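Local coordinates for glutathione S-transferase delta (Bombyx mori, PDB 3VK9), which probably catalyses the transfer of glutathione to electrophilic compounds, acting as a homodimer of the glutathione transferase family, at residues Leu5-Gly10 with Leu28-Val33; Cys14-Leu19 with Asp158-Ala163; Ser82-Glu87 with Pro152-Ala157; Leu138-Leu143 with Lys176-Val181. All coordinates share one frame; numbering follows the deposited sequence.

Starting from the N terminus, interaction 1 pairs strand 4-7 with strand 29-32 and closes the first, short loop, within which helix 12-24 lies. That helix opens interaction 2, which crosses interaction 1 and closes far along the chain on helix 156-167, tying the thioredoxin-like part to the helical part. Interaction 3 opens after helix 67-78 and closes at the start of helix 156-167, so its loop falls wholly within that of interaction 2, and the two meet through L154 and L159. Interaction 4 joins the end of helix 126-142 to the start of helix 179-191 and crosses both 2 and 3. It lies across the chain's centre from interaction 1.

Interaction 1 (Leu5-Gly10 with Leu28-Val33); sequences LYYVPG and LNLKLV
The phenol ring of Y6 lies alongside the side chain of K31, whose CB sits over one ring face, 4.2 Å from the centroid of the Y6 ring. Farther out K31 CD passes beside Y6 CZ, and a bend at the lysine's third torsion (chi3 81°) brings its amine to the phenol oxygen, K31 NZ donating to Y6 OH at 2.8 Å. Lysine suits the place because its methylenes meet carbon while its charge meets oxygen. With a phenylalanine in place of Y6, the K31 ammonium would probably lose this acceptor and be free to swing off the ring. V33 CG1 comes to the ring's edge, 3.6 Å from Y6 CB. Beneath these side chains the two strands run parallel, the pairing expected within a beta-alpha-beta unit of the thioredoxin fold, with helix 12-24 as the crossover. K31 N binds L5 O at 2.8 Å and V33 N binds Y7 O at 2.9 Å; L5 N returns a bond to N29 O, and Y7 N a longer one to K31 O. L5, L30, Y7 and L32 occupy the other sheet face. L5 and L30 lie side by side, CD2 to CD2 4.0 Å. L32 CD1 covers one face of the Y7 ring, 4.2 Å from its centroid, and also meets P9 CD. Helix 12-24 packs on this face, V17 against L5 and L18 against L30.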
loop_
_atom_site.group_PDB
_atom_site.type_symbol
_atom_site.label_atom_id
_atom_site.label_comp_id
_atom_site.label_asym_id
_atom_site.label_seq_id
_atom_site.Cartn_x
_atom_site.Cartn_y
_atom_site.Cartn_z
ATOM N N LEU A 5 -1.889 21.375 -1.087
ATOM C CA LEU A 5 -2.024 20.102 -1.788
ATOM C C LEU A 5 -1.699 20.287 -3.268
ATOM O O LEU A 5 -2.435 20.948 -3.992
ATOM C CB LEU A 5 -3.436 19.536 -1.641
ATOM C CG LEU A 5 -3.598 18.137 -2.243
ATOM C CD1 LEU A 5 -2.912 17.117 -1.351
ATOM C CD2 LEU A 5 -5.067 17.739 -2.467
ATOM N N TYR A 6 -0.584 19.716 -3.704
ATOM C CA TYR A 6 -0.269 19.617 -5.131
ATOM C C TYR A 6 -0.989 18.425 -5.747
ATOM O O TYR A 6 -0.857 17.314 -5.256
ATOM C CB TYR A 6 1.235 19.473 -5.317
ATOM C CG TYR A 6 1.985 20.671 -4.798
ATOM C CD1 TYR A 6 2.316 20.773 -3.451
ATOM C CD2 TYR A 6 2.337 21.715 -5.648
ATOM C CE1 TYR A 6 3.000 21.878 -2.963
ATOM C CE2 TYR A 6 3.014 22.831 -5.162
ATOM C CZ TYR A 6 3.343 22.903 -3.819
ATOM O OH TYR A 6 4.019 24.008 -3.328
ATOM N N TYR A 7 -1.729 18.662 -6.832
ATOM C CA TYR A 7 -2.593 17.652 -7.416
ATOM C C TYR A 7 -2.908 17.929 -8.898
ATOM O O TYR A 7 -2.607 19.005 -9.431
ATOM C CB TYR A 7 -3.929 17.643 -6.649
ATOM C CG TYR A 7 -4.872 18.721 -7.148
ATOM C CD1 TYR A 7 -4.533 20.065 -7.041
ATOM C CD2 TYR A 7 -6.077 18.391 -7.761
ATOM C CE1 TYR A 7 -5.380 21.062 -7.529
ATOM C CE2 TYR A 7 -6.935 19.382 -8.243
ATOM C CZ TYR A 7 -6.576 20.710 -8.122
ATOM O OH TYR A 7 -7.417 21.681 -8.596
ATOM N N VAL A 8 -3.519 16.938 -9.543
ATOM C CA VAL A 8 -4.281 17.138 -10.772
ATOM C C VAL A 8 -5.613 16.443 -10.528
ATOM O O VAL A 8 -5.657 15.437 -9.824
ATOM C CB VAL A 8 -3.593 16.531 -12.025
ATOM C CG1 VAL A 8 -2.349 17.314 -12.387
ATOM C CG2 VAL A 8 -3.257 15.077 -11.806
ATOM N N PRO A 9 -6.704 16.985 -11.087
ATOM C CA PRO A 9 -8.041 16.445 -10.796
ATOM C C PRO A 9 -8.297 15.042 -11.351
ATOM O O PRO A 9 -9.116 14.333 -10.784
ATOM C CB PRO A 9 -8.986 17.467 -11.447
ATOM C CG PRO A 9 -8.171 18.133 -12.480
ATOM C CD PRO A 9 -6.767 18.182 -11.942
ATOM N N GLY A 10 -7.621 14.650 -12.430
ATOM C CA GLY A 10 -7.905 13.371 -13.058
ATOM C C GLY A 10 -7.389 12.185 -12.263
ATOM O O GLY A 10 -7.853 11.044 -12.425
ATOM N N LEU A 28 -7.985 23.082 2.159
ATOM C CA LEU A 28 -6.636 22.956 1.642
ATOM C C LEU A 28 -6.362 23.977 0.546
ATOM O O LEU A 28 -7.240 24.318 -0.234
ATOM C CB LEU A 28 -6.423 21.562 1.067
ATOM C CG LEU A 28 -6.675 20.395 2.014
ATOM C CD1 LEU A 28 -6.632 19.110 1.216
ATOM C CD2 LEU A 28 -5.629 20.388 3.131
ATOM N N ASN A 29 -5.125 24.447 0.483
ATOM C CA ASN A 29 -4.719 25.309 -0.602
ATOM C C ASN A 29 -4.365 24.439 -1.798
ATOM O O ASN A 29 -3.305 23.826 -1.831
ATOM C CB ASN A 29 -3.521 26.150 -0.187
ATOM C CG ASN A 29 -3.059 27.081 -1.286
ATOM O OD1 ASN A 29 -3.872 27.590 -2.063
ATOM N ND2 ASN A 29 -1.747 27.309 -1.362
ATOM N N LEU A 30 -5.259 24.371 -2.777
ATOM C CA LEU A 30 -5.050 23.473 -3.907
ATOM C C LEU A 30 -4.088 24.090 -4.888
ATOM O O LEU A 30 -4.252 25.232 -5.283
ATOM C CB LEU A 30 -6.366 23.169 -4.610
ATOM C CG LEU A 30 -7.427 22.474 -3.765
ATOM C CD1 LEU A 30 -8.650 22.165 -4.624
ATOM C CD2 LEU A 30 -6.873 21.208 -3.100
ATOM N N LYS A 31 -3.079 23.329 -5.278
ATOM C CA LYS A 31 -2.089 23.817 -6.225
ATOM C C LYS A 31 -1.975 22.869 -7.407
ATOM O O LYS A 31 -1.352 21.809 -7.316
ATOM C CB LYS A 31 -0.740 23.973 -5.538
ATOM C CG LYS A 31 -0.792 24.975 -4.392
ATOM C CD LYS A 31 0.597 25.222 -3.820
ATOM C CE LYS A 31 1.367 26.227 -4.680
ATOM N NZ LYS A 31 2.798 26.381 -4.254
ATOM N N LEU A 32 -2.579 23.266 -8.520
ATOM C CA LEU A 32 -2.620 22.433 -9.708
ATOM C C LEU A 32 -1.202 22.219 -10.208
ATOM O O LEU A 32 -0.455 23.174 -10.318
ATOM C CB LEU A 32 -3.440 23.139 -10.776
ATOM C CG LEU A 32 -3.816 22.286 -11.978
ATOM C CD1 LEU A 32 -4.694 21.152 -11.496
ATOM C CD2 LEU A 32 -4.547 23.144 -13.010
ATOM N N VAL A 33 -0.803 20.977 -10.473
ATOM C CA VAL A 33 0.492 20.778 -11.118
ATOM C C VAL A 33 0.391 20.377 -12.594
ATOM O O VAL A 33 -0.440 19.556 -12.983
ATOM C CB VAL A 33 1.503 19.867 -10.347
ATOM C CG1 VAL A 33 1.065 19.597 -8.928
ATOM C CG2 VAL A 33 1.800 18.601 -11.119
#

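Interaction 2 (Cys14-Leu19 with Asp158-Ala163); sequences CRAVLL and DLSLIA
Where A16 faces S160, helices 14-19 and 158-163 run at 142° to each other, axes 8.1 Å apart, and the CA atoms of A16 and S160 approach to 4.6 Å. Small residues permit this: A16 CB rests 3.8 Å from S160 CA, and A163 CB fits close to the backbone N of A16. S160 turns its hydroxyl to D102. One turn along, L19 supplies bulk. Its CB meets L159 CB at 4.0 Å, while its CD1 comes within 3.5 Å of L159 O and meets I162 CG2 at 3.9 Å, the two side chains crossing at about a right angle. At the other end R15 bends at its third torsion (chi3 -93°), so that NH1 reaches A163 O at 3.1 Å, in the carbonyl plane and on a lone pair, though the bond is not straight. The guanidinium is shared with N199, G10 and S167, which fixes its rotation. A methionine in place of R15 would probably leave the oxygens of A163, N199 and G10 without their shared donor and lose the polar link from G10 to the C-terminal helices. The whole forms a close interface between the thioredoxin-like and all-helical domains, characteristic of the glutathione transferase fold.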
loop_
_atom_site.group_PDB
_atom_site.type_symbol
_atom_site.label_atom_id
_atom_site.label_comp_id
_atom_site.label_asym_id
_atom_site.label_seq_id
_atom_site.Cartn_x
_atom_site.Cartn_y
_atom_site.Cartn_z
ATOM N N CYS A 14 -5.278 11.566 -6.119
ATOM C CA CYS A 14 -5.594 12.947 -5.781
ATOM C C CYS A 14 -7.048 13.085 -5.358
ATOM O O CYS A 14 -7.344 13.787 -4.413
ATOM C CB CYS A 14 -5.315 13.881 -6.960
ATOM S SG CYS A 14 -3.545 14.144 -7.229
ATOM N N ARG A 15 -7.946 12.435 -6.094
ATOM C CA ARG A 15 -9.367 12.462 -5.774
ATOM C C ARG A 15 -9.666 11.831 -4.406
ATOM O O ARG A 15 -10.620 12.212 -3.736
ATOM C CB ARG A 15 -10.183 11.801 -6.902
ATOM C CG ARG A 15 -10.169 12.638 -8.203
ATOM C CD ARG A 15 -11.024 12.042 -9.325
ATOM N NE ARG A 15 -10.244 11.189 -10.215
ATOM C CZ ARG A 15 -10.401 9.879 -10.331
ATOM N NH1 ARG A 15 -11.331 9.243 -9.610
ATOM N NH2 ARG A 15 -9.644 9.202 -11.184
ATOM N N ALA A 16 -8.872 10.845 -4.008
ATOM C CA ALA A 16 -9.021 10.254 -2.679
ATOM C C ALA A 16 -8.842 11.337 -1.618
ATOM O O ALA A 16 -9.611 11.432 -0.650
ATOM C CB ALA A 16 -8.010 9.137 -2.471
ATOM N N VAL A 17 -7.837 12.177 -1.823
ATOM C CA VAL A 17 -7.578 13.254 -0.884
ATOM C C VAL A 17 -8.641 14.357 -0.963
ATOM O O VAL A 17 -9.057 14.888 0.062
ATOM C CB VAL A 17 -6.154 13.830 -1.079
ATOM C CG1 VAL A 17 -5.913 14.954 -0.121
ATOM C CG2 VAL A 17 -5.114 12.716 -0.910
ATOM N N LEU A 18 -9.067 14.720 -2.168
ATOM C CA LEU A 18 -10.127 15.721 -2.295
ATOM C C LEU A 18 -11.385 15.242 -1.566
ATOM O O LEU A 18 -12.001 15.990 -0.830
ATOM C CB LEU A 18 -10.406 16.051 -3.766
ATOM C CG LEU A 18 -9.194 16.717 -4.427
ATOM C CD1 LEU A 18 -9.321 16.777 -5.957
ATOM C CD2 LEU A 18 -8.983 18.099 -3.825
ATOM N N LEU A 19 -11.735 13.974 -1.738
ATOM C CA LEU A 19 -12.860 13.392 -1.008
ATOM C C LEU A 19 -12.720 13.476 0.520
ATOM O O LEU A 19 -13.669 13.830 1.229
ATOM C CB LEU A 19 -13.060 11.936 -1.430
ATOM C CG LEU A 19 -13.658 11.716 -2.828
ATOM C CD1 LEU A 19 -13.486 10.258 -3.273
ATOM C CD2 LEU A 19 -15.097 12.146 -2.874
ATOM N N ASP A 158 -13.424 3.671 1.953
ATOM C CA ASP A 158 -14.407 3.869 0.884
ATOM C C ASP A 158 -13.930 4.959 -0.096
ATOM O O ASP A 158 -14.009 4.820 -1.314
ATOM C CB ASP A 158 -15.781 4.241 1.469
ATOM C CG ASP A 158 -16.345 3.162 2.403
ATOM O OD1 ASP A 158 -16.756 2.090 1.905
ATOM O OD2 ASP A 158 -16.388 3.393 3.630
ATOM N N LEU A 159 -13.435 6.056 0.443
ATOM C CA LEU A 159 -13.103 7.200 -0.386
ATOM C C LEU A 159 -11.915 6.909 -1.321
ATOM O O LEU A 159 -11.914 7.284 -2.494
ATOM C CB LEU A 159 -12.825 8.425 0.499
ATOM C CG LEU A 159 -13.932 8.858 1.471
ATOM C CD1 LEU A 159 -13.514 10.119 2.280
ATOM C CD2 LEU A 159 -15.232 9.102 0.735
ATOM N N SER A 160 -10.907 6.238 -0.793
ATOM C CA SER A 160 -9.759 5.839 -1.604
ATOM C C SER A 160 -10.186 4.794 -2.641
ATOM O O SER A 160 -9.843 4.900 -3.815
ATOM C CB SER A 160 -8.637 5.300 -0.714
ATOM O OG SER A 160 -7.504 4.964 -1.483
ATOM N N LEU A 161 -10.951 3.795 -2.204
ATOM C CA LEU A 161 -11.387 2.740 -3.117
ATOM C C LEU A 161 -12.327 3.257 -4.198
ATOM O O LEU A 161 -12.292 2.783 -5.338
ATOM C CB LEU A 161 -12.027 1.558 -2.368
ATOM C CG LEU A 161 -11.051 0.454 -1.919
ATOM C CD1 LEU A 161 -11.678 -0.497 -0.881
ATOM C CD2 LEU A 161 -10.470 -0.341 -3.103
ATOM N N ILE A 162 -13.177 4.221 -3.857
ATOM C CA ILE A 162 -14.093 4.697 -4.866
ATOM C C ILE A 162 -13.362 5.544 -5.891
ATOM O O ILE A 162 -13.675 5.484 -7.067
ATOM C CB ILE A 162 -15.377 5.378 -4.307
ATOM C CG1 ILE A 162 -16.456 5.385 -5.403
ATOM C CG2 ILE A 162 -15.092 6.785 -3.832
ATOM C CD1 ILE A 162 -17.863 5.546 -4.898
ATOM N N ALA A 163 -12.338 6.286 -5.461
ATOM C CA ALA A 163 -11.537 7.040 -6.417
ATOM C C ALA A 163 -10.885 6.090 -7.423
ATOM O O ALA A 163 -10.832 6.380 -8.626
ATOM C CB ALA A 163 -10.484 7.889 -5.715
#

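Interaction 3 (Ser82-Glu87 with Pro152-Ala157); sequences SSLYPE and PNLTVA
The N-terminal end of helix 156-167 docks on a type I turn, S82 to Y85, through one bond between the main chains of V156 and L84. V156 N, in the first turn of the helix, donates to L84 O at 3.0 Å, nearly straight (164°) and in the carbonyl plane. T155 and V156, both beta-branched, crowd that oxygen: T155 CB lies 3.4 Å from L84 O, and V156 CG2 is also close. T155 suits the N-cap, since its chi1 of 68° turns OG1 to accept from A157 N at 3.2 Å. T155 N in turn donates to D158 OD2, and this bond and the Thr-x-x-Asp sequence fit the N-capping box known from this family, though the threonine's own bond goes to A157 N; L154 just before the cap also touches L159 within the helix, consistent with the hydrophobic staple that accompanies such boxes. The turn has its own lock, an ST turn in which S82 OG accepts from L84 N at 3.0 Å, while Y85 N binds S82 O. L84 and L154 then point the same way side by side, CD2 to CD2 4.0 Å, and Y85 CD1 meets V156 CG2 at 3.8 Å. Toward the surface a water bridges the two segments, giving a hydrogen to S83 O at 2.7 Å and accepting from N153 ND2 at 2.9 Å. Around the contact, helix 12-24 covers L84 through A23 and L24, and the Y85 ring lies between helices 67-78 and 89-119, its hydroxyl bound to D96.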
loop_
_atom_site.group_PDB
_atom_site.type_symbol
_atom_site.label_atom_id
_atom_site.label_comp_id
_atom_site.label_asym_id
_atom_site.label_seq_id
_atom_site.Cartn_x
_atom_site.Cartn_y
_atom_site.Cartn_z
ATOM N N SER A 82 -12.679 10.365 14.648
ATOM C CA SER A 82 -13.722 10.404 13.631
ATOM C C SER A 82 -14.058 8.995 13.140
ATOM O O SER A 82 -13.168 8.160 13.003
ATOM C CB SER A 82 -13.264 11.260 12.439
ATOM O OG SER A 82 -14.121 11.086 11.331
ATOM N N SER A 83 -15.336 8.747 12.861
ATOM C CA SER A 83 -15.778 7.484 12.268
ATOM C C SER A 83 -15.118 7.253 10.903
ATOM O O SER A 83 -15.068 6.137 10.412
ATOM C CB SER A 83 -17.308 7.472 12.122
ATOM O OG SER A 83 -17.725 8.468 11.201
ATOM N N LEU A 84 -14.596 8.311 10.288
ATOM C CA LEU A 84 -13.884 8.148 9.022
ATOM C C LEU A 84 -12.580 7.372 9.174
ATOM O O LEU A 84 -12.058 6.865 8.196
ATOM C CB LEU A 84 -13.553 9.497 8.394
ATOM C CG LEU A 84 -14.695 10.363 7.894
ATOM C CD1 LEU A 84 -14.215 11.808 7.833
ATOM C CD2 LEU A 84 -15.179 9.876 6.531
ATOM N N TYR A 85 -12.034 7.326 10.386
ATOM C CA TYR A 85 -10.810 6.560 10.636
ATOM C C TYR A 85 -10.768 6.205 12.117
ATOM O O TYR A 85 -10.004 6.789 12.885
ATOM C CB TYR A 85 -9.562 7.353 10.201
ATOM C CG TYR A 85 -8.289 6.528 10.108
ATOM C CD1 TYR A 85 -8.265 5.312 9.412
ATOM C CD2 TYR A 85 -7.097 6.976 10.682
ATOM C CE1 TYR A 85 -7.103 4.556 9.315
ATOM C CE2 TYR A 85 -5.920 6.225 10.584
ATOM C CZ TYR A 85 -5.935 5.021 9.902
ATOM O OH TYR A 85 -4.780 4.280 9.807
ATOM N N PRO A 86 -11.640 5.273 12.532
ATOM C CA PRO A 86 -11.865 4.994 13.957
ATOM C C PRO A 86 -10.582 4.547 14.665
ATOM O O PRO A 86 -9.768 3.844 14.064
ATOM C CB PRO A 86 -12.909 3.864 13.934
ATOM C CG PRO A 86 -12.777 3.255 12.577
ATOM C CD PRO A 86 -12.449 4.400 11.665
ATOM N N GLU A 87 -10.416 4.964 15.918
ATOM C CA GLU A 87 -9.243 4.616 16.725
ATOM C C GLU A 87 -9.239 3.176 17.266
ATOM O O GLU A 87 -8.170 2.623 17.584
ATOM C CB GLU A 87 -9.114 5.587 17.895
ATOM C CG GLU A 87 -8.833 7.026 17.481
ATOM C CD GLU A 87 -8.670 7.942 18.676
ATOM O OE1 GLU A 87 -9.676 8.196 19.376
ATOM O OE2 GLU A 87 -7.531 8.389 18.922
ATOM N N PRO A 152 -19.450 -0.321 9.516
ATOM C CA PRO A 152 -20.785 0.251 9.338
ATOM C C PRO A 152 -20.789 1.714 8.876
ATOM O O PRO A 152 -21.813 2.175 8.403
ATOM C CB PRO A 152 -21.407 0.116 10.735
ATOM C CG PRO A 152 -20.237 0.108 11.671
ATOM C CD PRO A 152 -19.158 -0.629 10.932
ATOM N N ASN A 153 -19.678 2.430 9.007
ATOM C CA ASN A 153 -19.659 3.835 8.600
ATOM C C ASN A 153 -18.802 4.075 7.363
ATOM O O ASN A 153 -17.916 3.281 7.042
ATOM C CB ASN A 153 -19.148 4.701 9.744
ATOM C CG ASN A 153 -19.781 4.331 11.067
ATOM O OD1 ASN A 153 -21.001 4.319 11.185
ATOM N ND2 ASN A 153 -18.956 4.006 12.062
ATOM N N LEU A 154 -19.065 5.184 6.680
ATOM C CA LEU A 154 -18.168 5.663 5.637
ATOM C C LEU A 154 -16.768 5.875 6.240
ATOM O O LEU A 154 -16.633 6.465 7.315
ATOM C CB LEU A 154 -18.684 6.979 5.068
ATOM C CG LEU A 154 -17.876 7.587 3.915
ATOM C CD1 LEU A 154 -18.268 6.929 2.602
ATOM C CD2 LEU A 154 -18.089 9.092 3.857
ATOM N N THR A 155 -15.736 5.377 5.567
ATOM C CA THR A 155 -14.352 5.604 6.036
ATOM C C THR A 155 -13.418 6.033 4.901
ATOM O O THR A 155 -13.771 5.966 3.723
ATOM C CB THR A 155 -13.749 4.358 6.710
ATOM O OG1 THR A 155 -13.559 3.324 5.733
ATOM C CG2 THR A 155 -14.660 3.842 7.842
ATOM N N VAL A 156 -12.215 6.471 5.256
ATOM C CA VAL A 156 -11.246 6.820 4.243
ATOM C C VAL A 156 -10.987 5.654 3.281
ATOM O O VAL A 156 -10.514 5.876 2.166
ATOM C CB VAL A 156 -9.916 7.312 4.867
ATOM C CG1 VAL A 156 -10.110 8.682 5.497
ATOM C CG2 VAL A 156 -9.403 6.296 5.892
ATOM N N ALA A 157 -11.278 4.421 3.709
ATOM C CA ALA A 157 -11.164 3.273 2.812
ATOM C C ALA A 157 -12.172 3.326 1.658
ATOM O O ALA A 157 -11.823 3.032 0.520
ATOM C CB ALA A 157 -11.293 1.955 3.578
HETATM O O HOH W 1 -16.086 3.935 11.586
#

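Interaction 4 (Leu138-Leu143 with Lys176-Val181); sequences LLDKFL and KKYANV
D140, near the end of helix 126-142, reaches the start of helix 179-191 with a single carboxylate oxygen and meets two backbone N-H groups there. D140 OD1 accepts from V181 N at 3.1 Å through its anti lone pair, the one away from OD2, and takes a second, weak bond from N180 N. With CG anti to the backbone N (chi1 -168°), the carboxylate extends from its own helix to the first turn of the other. N180 answers across this link: its ND2 donates to D140 O at 3.0 Å, at 160° and close to the amide plane, so the two residues hold each other by side chain and main chain in turn. The carboxylate and amide planes lie only 17° apart, although the side chains cross at about a right angle. A negative group placed at a helix start would be favoured by the dipole, which makes aspartate apt here. Behind the polar pair comes a small apolar layer. V181 CG2 lies 3.8 Å from L139 CG and 3.8 Å from D140 CB, and L143 CB packs on N180 CB at 3.7 Å while L143 CD1 lies 3.9 Å from V181 CA. Farther out, N180 ND2 also donates to E144, its strongest polar partner, R183 binds L143 O, and Y178, at the N-cap position, sends its hydroxyl to Q133. V149 backs both L139 and L143. The tail of one helix thus fastens the head of another two helices on, within the all-helical C-terminal domain of the glutathione transferase fold.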
loop_
_atom_site.group_PDB
_atom_site.type_symbol
_atom_site.label_atom_id
_atom_site.label_comp_id
_atom_site.label_asym_id
_atom_site.label_seq_id
_atom_site.Cartn_x
_atom_site.Cartn_y
_atom_site.Cartn_z
ATOM N N LEU A 138 -13.125 -9.993 -5.146
ATOM C CA LEU A 138 -12.728 -9.814 -3.747
ATOM C C LEU A 138 -13.474 -8.639 -3.105
ATOM O O LEU A 138 -13.956 -8.741 -1.969
ATOM C CB LEU A 138 -11.216 -9.610 -3.638
ATOM C CG LEU A 138 -10.367 -10.861 -3.931
ATOM C CD1 LEU A 138 -8.876 -10.500 -4.046
ATOM C CD2 LEU A 138 -10.572 -11.921 -2.853
ATOM N N LEU A 139 -13.591 -7.532 -3.836
ATOM C CA LEU A 139 -14.287 -6.356 -3.310
ATOM C C LEU A 139 -15.748 -6.724 -3.076
ATOM O O LEU A 139 -16.346 -6.383 -2.054
ATOM C CB LEU A 139 -14.194 -5.178 -4.292
ATOM C CG LEU A 139 -14.883 -3.881 -3.864
ATOM C CD1 LEU A 139 -14.493 -3.480 -2.441
ATOM C CD2 LEU A 139 -14.580 -2.731 -4.831
ATOM N N ASP A 140 -16.304 -7.444 -4.039
ATOM C CA ASP A 140 -17.709 -7.818 -3.972
ATOM C C ASP A 140 -17.935 -8.716 -2.741
ATOM O O ASP A 140 -18.966 -8.617 -2.075
ATOM C CB ASP A 140 -18.130 -8.496 -5.276
ATOM C CG ASP A 140 -19.650 -8.646 -5.399
ATOM O OD1 ASP A 140 -20.339 -7.630 -5.556
ATOM O OD2 ASP A 140 -20.139 -9.783 -5.362
ATOM N N LYS A 141 -16.953 -9.553 -2.411
ATOM C CA LYS A 141 -17.056 -10.393 -1.214
ATOM C C LYS A 141 -16.971 -9.553 0.057
ATOM O O LYS A 141 -17.798 -9.715 0.961
ATOM C CB LYS A 141 -15.985 -11.488 -1.196
ATOM C CG LYS A 141 -16.512 -12.885 -0.835
ATOM C CD LYS A 141 -17.190 -12.904 0.526
ATOM C CE LYS A 141 -17.378 -14.325 1.060
ATOM N NZ LYS A 141 -18.541 -15.045 0.444
ATOM N N PHE A 142 -15.988 -8.649 0.122
ATOM C CA PHE A 142 -15.836 -7.733 1.256
ATOM C C PHE A 142 -17.149 -7.013 1.564
ATOM O O PHE A 142 -17.427 -6.671 2.709
ATOM C CB PHE A 142 -14.766 -6.668 0.975
ATOM C CG PHE A 142 -13.404 -7.229 0.660
ATOM C CD1 PHE A 142 -13.049 -8.513 1.059
ATOM C CD2 PHE A 142 -12.487 -6.480 -0.051
ATOM C CE1 PHE A 142 -11.797 -9.027 0.749
ATOM C CE2 PHE A 142 -11.237 -6.990 -0.357
ATOM C CZ PHE A 142 -10.897 -8.270 0.045
ATOM N N LEU A 143 -17.945 -6.790 0.522
ATOM C CA LEU A 143 -19.148 -5.977 0.609
ATOM C C LEU A 143 -20.399 -6.825 0.864
ATOM O O LEU A 143 -21.504 -6.293 1.022
ATOM C CB LEU A 143 -19.297 -5.154 -0.682
ATOM C CG LEU A 143 -18.303 -3.994 -0.755
ATOM C CD1 LEU A 143 -18.312 -3.323 -2.146
ATOM C CD2 LEU A 143 -18.606 -2.993 0.363
ATOM N N LYS A 176 -19.853 -2.731 -12.433
ATOM C CA LYS A 176 -21.213 -2.760 -11.914
ATOM C C LYS A 176 -21.872 -4.135 -12.035
ATOM O O LYS A 176 -22.942 -4.363 -11.448
ATOM C CB LYS A 176 -22.064 -1.686 -12.584
ATOM C CG LYS A 176 -21.752 -0.283 -12.073
ATOM C CD LYS A 176 -22.651 0.755 -12.739
ATOM C CE LYS A 176 -22.370 2.167 -12.227
ATOM N NZ LYS A 176 -23.333 3.158 -12.814
ATOM N N LYS A 177 -21.252 -5.047 -12.791
ATOM C CA LYS A 177 -21.799 -6.411 -12.889
ATOM C C LYS A 177 -21.659 -7.146 -11.559
ATOM O O LYS A 177 -22.290 -8.180 -11.334
ATOM C CB LYS A 177 -21.158 -7.220 -14.028
ATOM C CG LYS A 177 -19.692 -7.577 -13.831
ATOM C CD LYS A 177 -19.200 -8.475 -14.968
ATOM C CE LYS A 177 -17.691 -8.657 -14.947
ATOM N NZ LYS A 177 -17.270 -9.745 -15.877
ATOM N N TYR A 178 -20.826 -6.607 -10.679
ATOM C CA TYR A 178 -20.722 -7.136 -9.327
ATOM C C TYR A 178 -21.730 -6.411 -8.452
ATOM O O TYR A 178 -21.567 -5.221 -8.155
ATOM C CB TYR A 178 -19.282 -6.995 -8.816
ATOM C CG TYR A 178 -18.328 -7.733 -9.720
ATOM C CD1 TYR A 178 -17.665 -7.078 -10.753
ATOM C CD2 TYR A 178 -18.129 -9.105 -9.581
ATOM C CE1 TYR A 178 -16.805 -7.766 -11.611
ATOM C CE2 TYR A 178 -17.271 -9.802 -10.434
ATOM C CZ TYR A 178 -16.611 -9.130 -11.445
ATOM O OH TYR A 178 -15.751 -9.821 -12.282
ATOM N N ALA A 179 -22.778 -7.140 -8.062
ATOM C CA ALA A 179 -23.953 -6.553 -7.422
ATOM C C ALA A 179 -23.642 -5.777 -6.144
ATOM O O ALA A 179 -24.141 -4.657 -5.947
ATOM C CB ALA A 179 -25.030 -7.637 -7.167
ATOM N N ASN A 180 -22.822 -6.356 -5.269
ATOM C CA ASN A 180 -22.454 -5.637 -4.050
ATOM C C ASN A 180 -21.615 -4.395 -4.339
ATOM O O ASN A 180 -21.803 -3.345 -3.707
ATOM C CB ASN A 180 -21.715 -6.543 -3.076
ATOM C CG ASN A 180 -22.553 -7.708 -2.630
ATOM O OD1 ASN A 180 -23.775 -7.594 -2.527
ATOM N ND2 ASN A 180 -21.907 -8.846 -2.363
ATOM N N VAL A 181 -20.676 -4.518 -5.278
ATOM C CA VAL A 181 -19.870 -3.371 -5.684
ATOM C C VAL A 181 -20.799 -2.265 -6.214
ATOM O O VAL A 181 -20.676 -1.096 -5.831
ATOM C CB VAL A 181 -18.798 -3.742 -6.743
ATOM C CG1 VAL A 181 -18.065 -2.488 -7.215
ATOM C CG2 VAL A 181 -17.779 -4.784 -6.176
#